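PDB 1TKS: 3,4-dihydroxy-2-butanone 4-phosphate synthase from Candida albicans, which catalyses the conversion of D-ribulose 5-phosphate to formate and 3,4-dihydroxy-2-butanone 4-phosphate, a step in riboflavin biosynthesis. Local coordinates for residues E45-L50 against G56-P61; T99-H104 against P126-P131; T6-A11 against V199-K204; E95-T98 against H104-A107. One frame throughout, in Å; residues are numbered along the deposited sequence.

Interaction 1: E45-L50 against G56-P61; sequences EKMAFL and GYVCVP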
loop_
_atom_site.group_PDB
_atom_site.type_symbol
_atom_site.label_atom_id
_atom_site.label_comp_id
_atom_site.label_asym_id
_atom_site.label_seq_id
_atom_site.Cartn_x
_atom_site.Cartn_y
_atom_site.Cartn_z
ATOM N N GLU B 45 6.498 -5.950 14.550
ATOM C CA GLU B 45 5.295 -5.581 15.287
ATOM C C GLU B 45 4.869 -4.147 15.002
ATOM O O GLU B 45 3.680 -3.868 14.845
ATOM C CB GLU B 45 5.501 -5.737 16.797
ATOM C CG GLU B 45 5.784 -7.149 17.297
ATOM C CD GLU B 45 7.167 -7.651 16.929
ATOM O OE1 GLU B 45 8.054 -6.823 16.630
ATOM O OE2 GLU B 45 7.372 -8.881 16.957
ATOM N N LYS B 46 5.831 -3.233 14.933
ATOM C CA LYS B 46 5.509 -1.832 14.679
ATOM C C LYS B 46 5.000 -1.614 13.264
ATOM O O LYS B 46 4.157 -0.744 13.028
ATOM C CB LYS B 46 6.730 -0.955 14.957
ATOM C CG LYS B 46 7.014 -0.810 16.445
ATOM C CD LYS B 46 8.356 -0.160 16.712
ATOM C CE LYS B 46 8.519 0.124 18.196
ATOM N NZ LYS B 46 9.832 0.734 18.516
ATOM N N MET B 47 5.510 -2.407 12.325
ATOM C CA MET B 47 5.059 -2.313 10.939
ATOM C C MET B 47 3.643 -2.882 10.859
ATOM O O MET B 47 2.795 -2.378 10.123
ATOM C CB MET B 47 5.978 -3.104 10.003
ATOM C CG MET B 47 5.510 -3.091 8.546
ATOM S SD MET B 47 5.518 -1.459 7.746
ATOM C CE MET B 47 3.936 -0.825 8.085
ATOM N N ALA B 48 3.391 -3.946 11.616
ATOM C CA ALA B 48 2.068 -4.549 11.616
ATOM C C ALA B 48 1.074 -3.523 12.159
ATOM O O ALA B 48 -0.061 -3.432 11.688
ATOM C CB ALA B 48 2.050 -5.808 12.473
ATOM N N PHE B 49 1.511 -2.752 13.153
ATOM C CA PHE B 49 0.676 -1.723 13.759
ATOM C C PHE B 49 0.405 -0.632 12.732
ATOM O O PHE B 49 -0.741 -0.215 12.536
ATOM C CB PHE B 49 1.382 -1.123 14.977
ATOM C CG PHE B 49 0.574 -0.082 15.702
ATOM C CD1 PHE B 49 -0.341 -0.447 16.687
ATOM C CD2 PHE B 49 0.751 1.271 15.419
ATOM C CE1 PHE B 49 -1.069 0.522 17.380
ATOM C CE2 PHE B 49 0.028 2.246 16.104
ATOM C CZ PHE B 49 -0.885 1.869 17.093
ATOM N N LEU B 50 1.462 -0.176 12.068
ATOM C CA LEU B 50 1.329 0.870 11.059
ATOM C C LEU B 50 0.342 0.457 9.967
ATOM O O LEU B 50 -0.546 1.223 9.609
ATOM C CB LEU B 50 2.703 1.183 10.441
ATOM C CG LEU B 50 2.721 2.274 9.362
ATOM C CD1 LEU B 50 2.155 3.579 9.928
ATOM C CD2 LEU B 50 4.144 2.490 8.873
ATOM N N GLY B 56 -1.954 1.491 4.345
ATOM C CA GLY B 56 -1.126 0.378 3.920
ATOM C C GLY B 56 -0.138 0.717 2.817
ATOM O O GLY B 56 0.733 -0.089 2.501
ATOM N N TYR B 57 -0.277 1.898 2.221
ATOM C CA TYR B 57 0.633 2.351 1.164
ATOM C C TYR B 57 1.822 2.926 1.931
ATOM O O TYR B 57 2.015 4.138 1.987
ATOM C CB TYR B 57 -0.051 3.443 0.324
ATOM C CG TYR B 57 0.426 3.539 -1.110
ATOM C CD1 TYR B 57 0.272 2.466 -1.984
ATOM C CD2 TYR B 57 1.009 4.708 -1.601
ATOM C CE1 TYR B 57 0.682 2.551 -3.312
ATOM C CE2 TYR B 57 1.424 4.803 -2.934
ATOM C CZ TYR B 57 1.256 3.722 -3.779
ATOM O OH TYR B 57 1.648 3.796 -5.099
ATOM N N VAL B 58 2.614 2.037 2.524
ATOM C CA VAL B 58 3.749 2.435 3.353
ATOM C C VAL B 58 4.947 2.971 2.585
ATOM O O VAL B 58 5.510 2.292 1.720
ATOM C CB VAL B 58 4.190 1.260 4.261
ATOM C CG1 VAL B 58 5.361 1.676 5.134
ATOM C CG2 VAL B 58 3.019 0.827 5.144
ATOM N N CYS B 59 5.336 4.195 2.931
ATOM C CA CYS B 59 6.447 4.884 2.288
ATOM C C CYS B 59 7.635 5.095 3.215
ATOM O O CYS B 59 7.485 5.183 4.435
ATOM C CB CYS B 59 5.962 6.229 1.745
ATOM S SG CYS B 59 4.657 6.088 0.491
ATOM N N VAL B 60 8.819 5.182 2.619
ATOM C CA VAL B 60 10.034 5.375 3.386
ATOM C C VAL B 60 10.807 6.603 2.916
ATOM O O VAL B 60 11.581 6.541 1.961
ATOM C CB VAL B 60 10.943 4.124 3.310
ATOM C CG1 VAL B 60 12.255 4.382 4.036
ATOM C CG2 VAL B 60 10.228 2.926 3.933
ATOM N N PRO B 61 10.573 7.752 3.570
ATOM C CA PRO B 61 11.269 8.990 3.209
ATOM C C PRO B 61 12.774 8.832 3.422
ATOM O O PRO B 61 13.211 8.346 4.466
ATOM C CB PRO B 61 10.663 10.008 4.166
ATOM C CG PRO B 61 9.259 9.540 4.282
ATOM C CD PRO B 61 9.427 8.039 4.454
#
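With CG anti to the backbone N (chi1 177°) and the chain then bent at both chi2 and chi3, M47 curls its terminal methyl round to V58, which L50 also meets. V58 turns CG1 anti to its own backbone N (chi1 -179°); CG2 takes the methionine methyl, while CG1 lies between M47 SD and L50 CD2. M47 CE and V58 CG2 meet tip to tip at 3.5 Å, tighter than an ordinary methyl-methyl contact, while M47 SD passes 4.1 Å from V58 CG1. On that same CG1 branch, L50 CD2 arrives end-on at 4.0 Å. The contact is wholly apolar and buried, and the residue types fit it: the long unbranched methionine can bend its methyl end round to V58, whereas the branched valine and leucine fill space close to their backbones. The chain reaches V58 through G56, whose positive phi (83°) would push a CB against the preceding carbonyl oxygen, and through an inverse gamma turn centred on Y57. A weak bond from V58 N to G56 O closes that turn. Helix 44-52 thereby packs on the residues leading into strand 59-63. L50 lies about 8 Å, side chain to side chain, from D34, which probably binds the substrate D-ribulose 5-phosphate. L50 and V58 both rest on V163 and C165 of strand 162-166, while M47 also touches A107 of helix 103-114.

Interaction 2: T99-H104 against P126-P131; sequences TGISAH and PGHILP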
loop_
_atom_site.group_PDB
_atom_site.type_symbol
_atom_site.label_atom_id
_atom_site.label_comp_id
_atom_site.label_asym_id
_atom_site.label_seq_id
_atom_site.Cartn_x
_atom_site.Cartn_y
_atom_site.Cartn_z
ATOM N N THR B 99 8.009 -12.891 0.363
ATOM C CA THR B 99 6.938 -12.231 -0.387
ATOM C C THR B 99 7.142 -10.719 -0.470
ATOM O O THR B 99 6.575 -10.059 -1.343
ATOM C CB THR B 99 5.545 -12.487 0.242
ATOM O OG1 THR B 99 5.482 -11.885 1.539
ATOM C CG2 THR B 99 5.274 -13.979 0.364
ATOM N N GLY B 100 7.937 -10.181 0.449
ATOM C CA GLY B 100 8.218 -8.754 0.466
ATOM C C GLY B 100 7.151 -7.880 1.103
ATOM O O GLY B 100 7.460 -6.844 1.690
ATOM N N ILE B 101 5.896 -8.308 1.004
ATOM C CA ILE B 101 4.760 -7.550 1.531
ATOM C C ILE B 101 4.437 -7.807 3.014
ATOM O O ILE B 101 3.721 -7.026 3.646
ATOM C CB ILE B 101 3.505 -7.826 0.654
ATOM C CG1 ILE B 101 2.348 -6.907 1.053
ATOM C CG2 ILE B 101 3.089 -9.279 0.784
ATOM C CD1 ILE B 101 2.637 -5.437 0.851
ATOM N N SER B 102 4.968 -8.888 3.578
ATOM C CA SER B 102 4.703 -9.196 4.983
ATOM C C SER B 102 5.209 -8.076 5.889
ATOM O O SER B 102 6.084 -7.296 5.501
ATOM C CB SER B 102 5.374 -10.509 5.387
ATOM O OG SER B 102 6.778 -10.355 5.521
ATOM N N ALA B 103 4.656 -7.991 7.094
ATOM C CA ALA B 103 5.088 -6.964 8.033
ATOM C C ALA B 103 6.583 -7.147 8.296
ATOM O O ALA B 103 7.337 -6.178 8.342
ATOM C CB ALA B 103 4.296 -7.081 9.335
ATOM N N HIS B 104 7.001 -8.399 8.459
ATOM C CA HIS B 104 8.408 -8.711 8.712
ATOM C C HIS B 104 9.300 -8.206 7.584
ATOM O O HIS B 104 10.327 -7.574 7.830
ATOM C CB HIS B 104 8.595 -10.225 8.850
ATOM C CG HIS B 104 10.016 -10.675 8.688
ATOM N ND1 HIS B 104 10.860 -10.887 9.753
ATOM C CD2 HIS B 104 10.746 -10.920 7.573
ATOM C CE1 HIS B 104 12.053 -11.244 9.303
ATOM N NE2 HIS B 104 12.009 -11.270 7.987
ATOM N N PRO B 126 11.415 -4.039 -9.050
ATOM C CA PRO B 126 10.556 -3.348 -8.081
ATOM C C PRO B 126 10.360 -4.150 -6.800
ATOM O O PRO B 126 10.818 -5.292 -6.688
ATOM C CB PRO B 126 9.252 -3.158 -8.853
ATOM C CG PRO B 126 9.218 -4.355 -9.738
ATOM C CD PRO B 126 10.642 -4.426 -10.242
ATOM N N GLY B 127 9.684 -3.541 -5.832
ATOM C CA GLY B 127 9.449 -4.206 -4.565
ATOM C C GLY B 127 8.120 -3.846 -3.933
ATOM O O GLY B 127 7.182 -3.464 -4.625
ATOM N N HIS B 128 8.056 -3.949 -2.607
ATOM C CA HIS B 128 6.829 -3.670 -1.873
ATOM C C HIS B 128 6.901 -2.456 -0.950
ATOM O O HIS B 128 5.946 -2.158 -0.231
ATOM C CB HIS B 128 6.430 -4.918 -1.090
ATOM C CG HIS B 128 6.097 -6.089 -1.963
ATOM N ND1 HIS B 128 4.812 -6.369 -2.373
ATOM C CD2 HIS B 128 6.886 -7.037 -2.522
ATOM C CE1 HIS B 128 4.822 -7.442 -3.145
ATOM N NE2 HIS B 128 6.068 -7.867 -3.252
ATOM N N ILE B 129 8.046 -1.775 -0.956
ATOM C CA ILE B 129 8.231 -0.563 -0.165
ATOM C C ILE B 129 8.380 0.601 -1.139
ATOM O O ILE B 129 9.014 0.470 -2.190
ATOM C CB ILE B 129 9.489 -0.644 0.744
ATOM C CG1 ILE B 129 9.172 -1.467 1.991
ATOM C CG2 ILE B 129 9.957 0.756 1.139
ATOM C CD1 ILE B 129 8.152 -0.839 2.923
ATOM N N LEU B 130 7.780 1.731 -0.781
ATOM C CA LEU B 130 7.813 2.935 -1.600
ATOM C C LEU B 130 8.741 4.016 -1.024
ATOM O O LEU B 130 8.315 4.836 -0.207
ATOM C CB LEU B 130 6.389 3.504 -1.731
ATOM C CG LEU B 130 5.336 2.641 -2.447
ATOM C CD1 LEU B 130 4.070 2.549 -1.594
ATOM C CD2 LEU B 130 5.012 3.240 -3.816
ATOM N N PRO B 131 10.022 4.031 -1.435
ATOM C CA PRO B 131 10.939 5.052 -0.918
ATOM C C PRO B 131 10.522 6.416 -1.465
ATOM O O PRO B 131 10.016 6.511 -2.584
ATOM C CB PRO B 131 12.305 4.621 -1.469
ATOM C CG PRO B 131 12.148 3.137 -1.690
ATOM C CD PRO B 131 10.744 3.040 -2.249
#
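The imidazole of H128 is laid against the backbone of T99, G100 and I101 and the side chain of I101, and its one short polar approach is not a hydrogen bond: H128 NE2 stands 3.0 Å from T99 O, but the angle is poor. The rest of the contact is packing. I101 N lies over one face of the ring, 3.7 Å above the plane and displaced toward the rim, while T99 O and G100 CA approach obliquely. Glycine suits position 100 doubly, since phi is positive (81°) and a CB would fall on H128 CD2. Its absence leaves room for the ring; separately, H128 CB lies 3.5 Å from G100 O. The side chain of I101 crosses that of H128 at about a right angle, bringing I101 CB to 3.6 Å from H128 ND1 and I101 CD1 to 4.0 Å from the same nitrogen. CG1 of this isoleucine is anti to its backbone N (chi1 -172°), which carries CD1 to the ring. H128 also meets the ring of Y57 of the second subunit, and I101 packs on S55 of that subunit, so the contact borders the dimer interface. H128 and I129 both face C91, forming a classic beta bulge where strand 129-134 approaches strand 91-93. Beyond the bulge, I129 packs on T109, T110 and L113 of helix 103-114, the helix that S102 caps at its N-terminus with OG bonded to D105 N.

Interaction 3: T6-A11 against V199-K204; sequences TPIEEA and VEYISK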
loop_
_atom_site.group_PDB
_atom_site.type_symbol
_atom_site.label_atom_id
_atom_site.label_comp_id
_atom_site.label_asym_id
_atom_site.label_seq_id
_atom_site.Cartn_x
_atom_site.Cartn_y
_atom_site.Cartn_z
ATOM N N THR B 6 2.315 17.890 21.370
ATOM C CA THR B 6 3.472 17.651 22.225
ATOM C C THR B 6 4.644 18.554 21.841
ATOM O O THR B 6 4.923 18.753 20.660
ATOM C CB THR B 6 3.927 16.176 22.105
ATOM O OG1 THR B 6 2.917 15.317 22.647
ATOM C CG2 THR B 6 5.235 15.946 22.846
ATOM N N PRO B 7 5.336 19.131 22.839
ATOM C CA PRO B 7 6.484 20.004 22.559
ATOM C C PRO B 7 7.513 19.221 21.742
ATOM O O PRO B 7 7.759 18.043 22.008
ATOM C CB PRO B 7 7.004 20.347 23.953
ATOM C CG PRO B 7 5.768 20.320 24.788
ATOM C CD PRO B 7 5.051 19.089 24.283
ATOM N N ILE B 8 8.128 19.876 20.762
ATOM C CA ILE B 8 9.102 19.214 19.898
ATOM C C ILE B 8 10.193 18.413 20.605
ATOM O O ILE B 8 10.469 17.281 20.218
ATOM C CB ILE B 8 9.793 20.219 18.937
ATOM C CG1 ILE B 8 8.866 20.574 17.775
ATOM C CG2 ILE B 8 11.059 19.602 18.363
ATOM C CD1 ILE B 8 7.547 21.080 18.182
ATOM N N GLU B 9 10.811 18.984 21.636
ATOM C CA GLU B 9 11.885 18.270 22.311
ATOM C C GLU B 9 11.417 16.973 22.963
ATOM O O GLU B 9 12.139 15.975 22.938
ATOM C CB GLU B 9 12.603 19.198 23.303
ATOM C CG GLU B 9 13.285 20.361 22.566
ATOM C CD GLU B 9 14.318 21.131 23.380
ATOM O OE1 GLU B 9 15.023 21.972 22.775
ATOM O OE2 GLU B 9 14.429 20.913 24.603
ATOM N N GLU B 10 10.207 16.970 23.519
ATOM C CA GLU B 10 9.679 15.759 24.134
ATOM C C GLU B 10 9.338 14.757 23.029
ATOM O O GLU B 10 9.554 13.554 23.181
ATOM C CB GLU B 10 8.426 16.061 24.967
ATOM C CG GLU B 10 8.608 17.090 26.094
ATOM C CD GLU B 10 9.681 16.721 27.118
ATOM O OE1 GLU B 10 10.098 15.545 27.173
ATOM O OE2 GLU B 10 10.098 17.620 27.884
ATOM N N ALA B 11 8.816 15.253 21.911
ATOM C CA ALA B 11 8.462 14.384 20.796
ATOM C C ALA B 11 9.700 13.743 20.178
ATOM O O ALA B 11 9.659 12.584 19.771
ATOM C CB ALA B 11 7.693 15.169 19.735
ATOM N N VAL B 199 8.691 23.482 12.139
ATOM C CA VAL B 199 9.427 24.494 11.387
ATOM C C VAL B 199 9.823 25.644 12.308
ATOM O O VAL B 199 10.929 26.173 12.215
ATOM C CB VAL B 199 8.587 25.046 10.208
ATOM C CG1 VAL B 199 9.284 26.259 9.588
ATOM C CG2 VAL B 199 8.397 23.962 9.157
ATOM N N GLU B 200 8.919 26.024 13.204
ATOM C CA GLU B 200 9.210 27.102 14.135
ATOM C C GLU B 200 10.395 26.707 15.007
ATOM O O GLU B 200 11.273 27.524 15.291
ATOM C CB GLU B 200 7.990 27.393 15.012
ATOM C CG GLU B 200 6.866 28.117 14.286
ATOM C CD GLU B 200 5.683 28.397 15.190
ATOM O OE1 GLU B 200 5.902 28.815 16.347
ATOM O OE2 GLU B 200 4.529 28.215 14.744
ATOM N N TYR B 201 10.424 25.443 15.419
ATOM C CA TYR B 201 11.502 24.939 16.264
ATOM C C TYR B 201 12.875 25.033 15.601
ATOM O O TYR B 201 13.808 25.602 16.170
ATOM C CB TYR B 201 11.243 23.481 16.647
ATOM C CG TYR B 201 12.292 22.919 17.582
ATOM C CD1 TYR B 201 12.272 23.221 18.940
ATOM C CD2 TYR B 201 13.326 22.119 17.100
ATOM C CE1 TYR B 201 13.259 22.743 19.798
ATOM C CE2 TYR B 201 14.321 21.637 17.945
ATOM C CZ TYR B 201 14.280 21.954 19.295
ATOM O OH TYR B 201 15.264 21.482 20.133
ATOM N N ILE B 202 12.994 24.464 14.403
ATOM C CA ILE B 202 14.256 24.460 13.669
ATOM C C ILE B 202 14.678 25.838 13.178
ATOM O O ILE B 202 15.843 26.057 12.847
ATOM C CB ILE B 202 14.195 23.531 12.436
ATOM C CG1 ILE B 202 13.144 24.050 11.451
ATOM C CG2 ILE B 202 13.885 22.104 12.868
ATOM C CD1 ILE B 202 13.073 23.264 10.161
ATOM N N SER B 203 13.727 26.761 13.115
ATOM C CA SER B 203 14.005 28.114 12.651
ATOM C C SER B 203 14.370 29.020 13.821
ATOM O O SER B 203 15.152 29.957 13.668
ATOM C CB SER B 203 12.784 28.671 11.919
ATOM O OG SER B 203 12.413 27.821 10.846
ATOM N N LYS B 204 13.799 28.732 14.986
ATOM C CA LYS B 204 14.056 29.511 16.189
ATOM C C LYS B 204 13.169 29.017 17.327
ATOM O O LYS B 204 13.719 28.490 18.320
#
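Before helix 195-203 reaches Y201, its residue that meets I8 and E9, V199 packs on L139 and R143. Y201 follows, with CG anti to the backbone N (chi1 -177°), which sends the ring out to helix 8-16. I8 places CG2 almost over the ring centre, 3.6 Å from the Y201 centroid and 12° off the normal, a clear CH-pi contact; beta-branching gives I8 this short methyl arm, while its CG1 lies 3.9 Å from Y201 CB. At the edge of the same ring, in its plane, lies E9 OE1. Y201 OH donates to E9 OE1 at 2.7 Å, on the anti side of a carboxylate turned 80° to the ring, and the extended glutamate chain spans the distance, with E9 CG 3.3 Å from Y201 OH. This is helix-on-helix packing that brings the two ends of the polypeptide together. E9 sits in the first turn of its helix, whose N-cap position is P7, and its negative charge probably suits the positive end of the helix dipole there. Next along the chain, I202 packs on L139 and K140 and on Q151 and L155 of helix 145-155. S203 closes the last turn: its OG, at 2.6 Å, and its N both donate to V199 O, from opposite faces of the carbonyl plane. K204 N then bonds to E200 O at 2.8 Å.

Interaction 4: E95-T98 against H104-A107; sequences EGTT and HDRA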
loop_
_atom_site.group_PDB
_atom_site.type_symbol
_atom_site.label_atom_id
_atom_site.label_comp_id
_atom_site.label_asym_id
_atom_site.label_seq_id
_atom_site.Cartn_x
_atom_site.Cartn_y
_atom_site.Cartn_z
ATOM N N GLU B 95 18.040 -10.251 0.921
ATOM C CA GLU B 95 18.289 -11.248 1.955
ATOM C C GLU B 95 17.430 -11.113 3.205
ATOM O O GLU B 95 17.485 -10.112 3.920
ATOM C CB GLU B 95 19.775 -11.249 2.327
ATOM C CG GLU B 95 20.163 -12.235 3.417
ATOM C CD GLU B 95 21.665 -12.320 3.612
ATOM O OE1 GLU B 95 22.326 -13.044 2.840
ATOM O OE2 GLU B 95 22.186 -11.652 4.528
ATOM N N GLY B 96 16.632 -12.141 3.464
ATOM C CA GLY B 96 15.778 -12.117 4.633
ATOM C C GLY B 96 14.310 -11.965 4.301
ATOM O O GLY B 96 13.469 -12.089 5.189
ATOM N N THR B 97 13.984 -11.684 3.043
ATOM C CA THR B 97 12.578 -11.552 2.663
ATOM C C THR B 97 12.154 -12.622 1.678
ATOM O O THR B 97 12.985 -13.249 1.018
ATOM C CB THR B 97 12.249 -10.183 2.011
ATOM O OG1 THR B 97 12.966 -10.047 0.776
ATOM C CG2 THR B 97 12.600 -9.045 2.949
ATOM N N THR B 98 10.844 -12.821 1.594
ATOM C CA THR B 98 10.257 -13.788 0.681
ATOM C C THR B 98 9.207 -13.089 -0.181
ATOM O O THR B 98 9.491 -12.715 -1.320
ATOM C CB THR B 98 9.606 -14.966 1.446
ATOM O OG1 THR B 98 8.734 -14.459 2.465
ATOM C CG2 THR B 98 10.677 -15.838 2.087
ATOM N N HIS B 104 7.001 -8.399 8.459
ATOM C CA HIS B 104 8.408 -8.711 8.712
ATOM C C HIS B 104 9.300 -8.206 7.584
ATOM O O HIS B 104 10.327 -7.574 7.830
ATOM C CB HIS B 104 8.595 -10.225 8.850
ATOM C CG HIS B 104 10.016 -10.675 8.688
ATOM N ND1 HIS B 104 10.860 -10.887 9.753
ATOM C CD2 HIS B 104 10.746 -10.920 7.573
ATOM C CE1 HIS B 104 12.053 -11.244 9.303
ATOM N NE2 HIS B 104 12.009 -11.270 7.987
ATOM N N ASP B 105 8.903 -8.500 6.350
ATOM C CA ASP B 105 9.671 -8.098 5.181
ATOM C C ASP B 105 9.695 -6.587 4.969
ATOM O O ASP B 105 10.761 -6.009 4.731
ATOM C CB ASP B 105 9.132 -8.796 3.928
ATOM C CG ASP B 105 9.457 -10.290 3.896
ATOM O OD1 ASP B 105 10.002 -10.815 4.888
ATOM O OD2 ASP B 105 9.160 -10.932 2.871
ATOM N N ARG B 106 8.537 -5.938 5.050
ATOM C CA ARG B 106 8.504 -4.491 4.864
ATOM C C ARG B 106 9.296 -3.779 5.950
ATOM O O ARG B 106 9.942 -2.768 5.681
ATOM C CB ARG B 106 7.060 -3.968 4.798
ATOM C CG ARG B 106 6.436 -4.183 3.423
ATOM C CD ARG B 106 5.238 -3.292 3.156
ATOM N NE ARG B 106 3.992 -3.815 3.712
ATOM C CZ ARG B 106 2.812 -3.225 3.542
ATOM N NH1 ARG B 106 2.733 -2.100 2.841
ATOM N NH2 ARG B 106 1.711 -3.759 4.054
ATOM N N ALA B 107 9.271 -4.309 7.169
ATOM C CA ALA B 107 10.026 -3.697 8.255
ATOM C C ALA B 107 11.522 -3.870 7.993
ATOM O O ALA B 107 12.303 -2.938 8.187
ATOM C CB ALA B 107 9.645 -4.336 9.587
HETATM O O HOH W 1 9.813 -13.499 4.849
#
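The H104 ring meets G96 O at its edge, in its own plane, while the carboxylate of D105 is met by T98 N from above its plane, 35° out of it. Here the loop that follows strand 91-93 folds back over the first turn of helix 103-114, whose N-cap is S102. Histidine suits its place because its imidazole is long enough to reach the loop: H104 NE2 donates to G96 O at 3.3 Å, a long bond with an angle of 147°. The glycine is equally apt, since with its positive phi a CB would press on the preceding carbonyl oxygen. D105 lies in the first helical turn, where an acidic side chain probably gains from the helix dipole. Its OD2 is gripped by two backbone amides, T98 N at 2.8 Å, in a fairly straight bond (163°), and G100 N, so the loop is tied at two points to one oxygen. T97, between the two polar links, crosses D105 at a slant and packs its carbon side on it, T97 CB lying 3.3 Å from D105 OD2 and T97 CG2 3.5 Å from D105 CG. Its hydroxyl serves elsewhere, bonded to F93 O. R106 leaves the helix away from the loop, and its NH2 bonds to S55 O of the second subunit. A water bridges the two segments, lying 2.8 Å from T98 OG1 and donating to D105 OD1 at 2.7 Å.

How the interactions relate
Interactions 1, 2 and 4 form one cluster on the same side of the chain's centre, and interaction 3 lies opposite, its centre 24 to 34 Å from theirs. Interactions 2 and 4 are nearest, with centres 7 Å apart; they share H104 and helix 103-114. Interactions 1 and 2, 10 Å apart, join through the parallel strands 59-63 and 129-134, where V60 N lies 2.9 Å from L130 O. R106 ties interaction 4 to interaction 1 through a probable bond to G56 O. Along the chain, interaction 3 pairs the terminal helices and so encloses the other contacts, interaction 1 closing before 4 and 2 open. The cluster borders the second subunit, which interaction 3 does not touch.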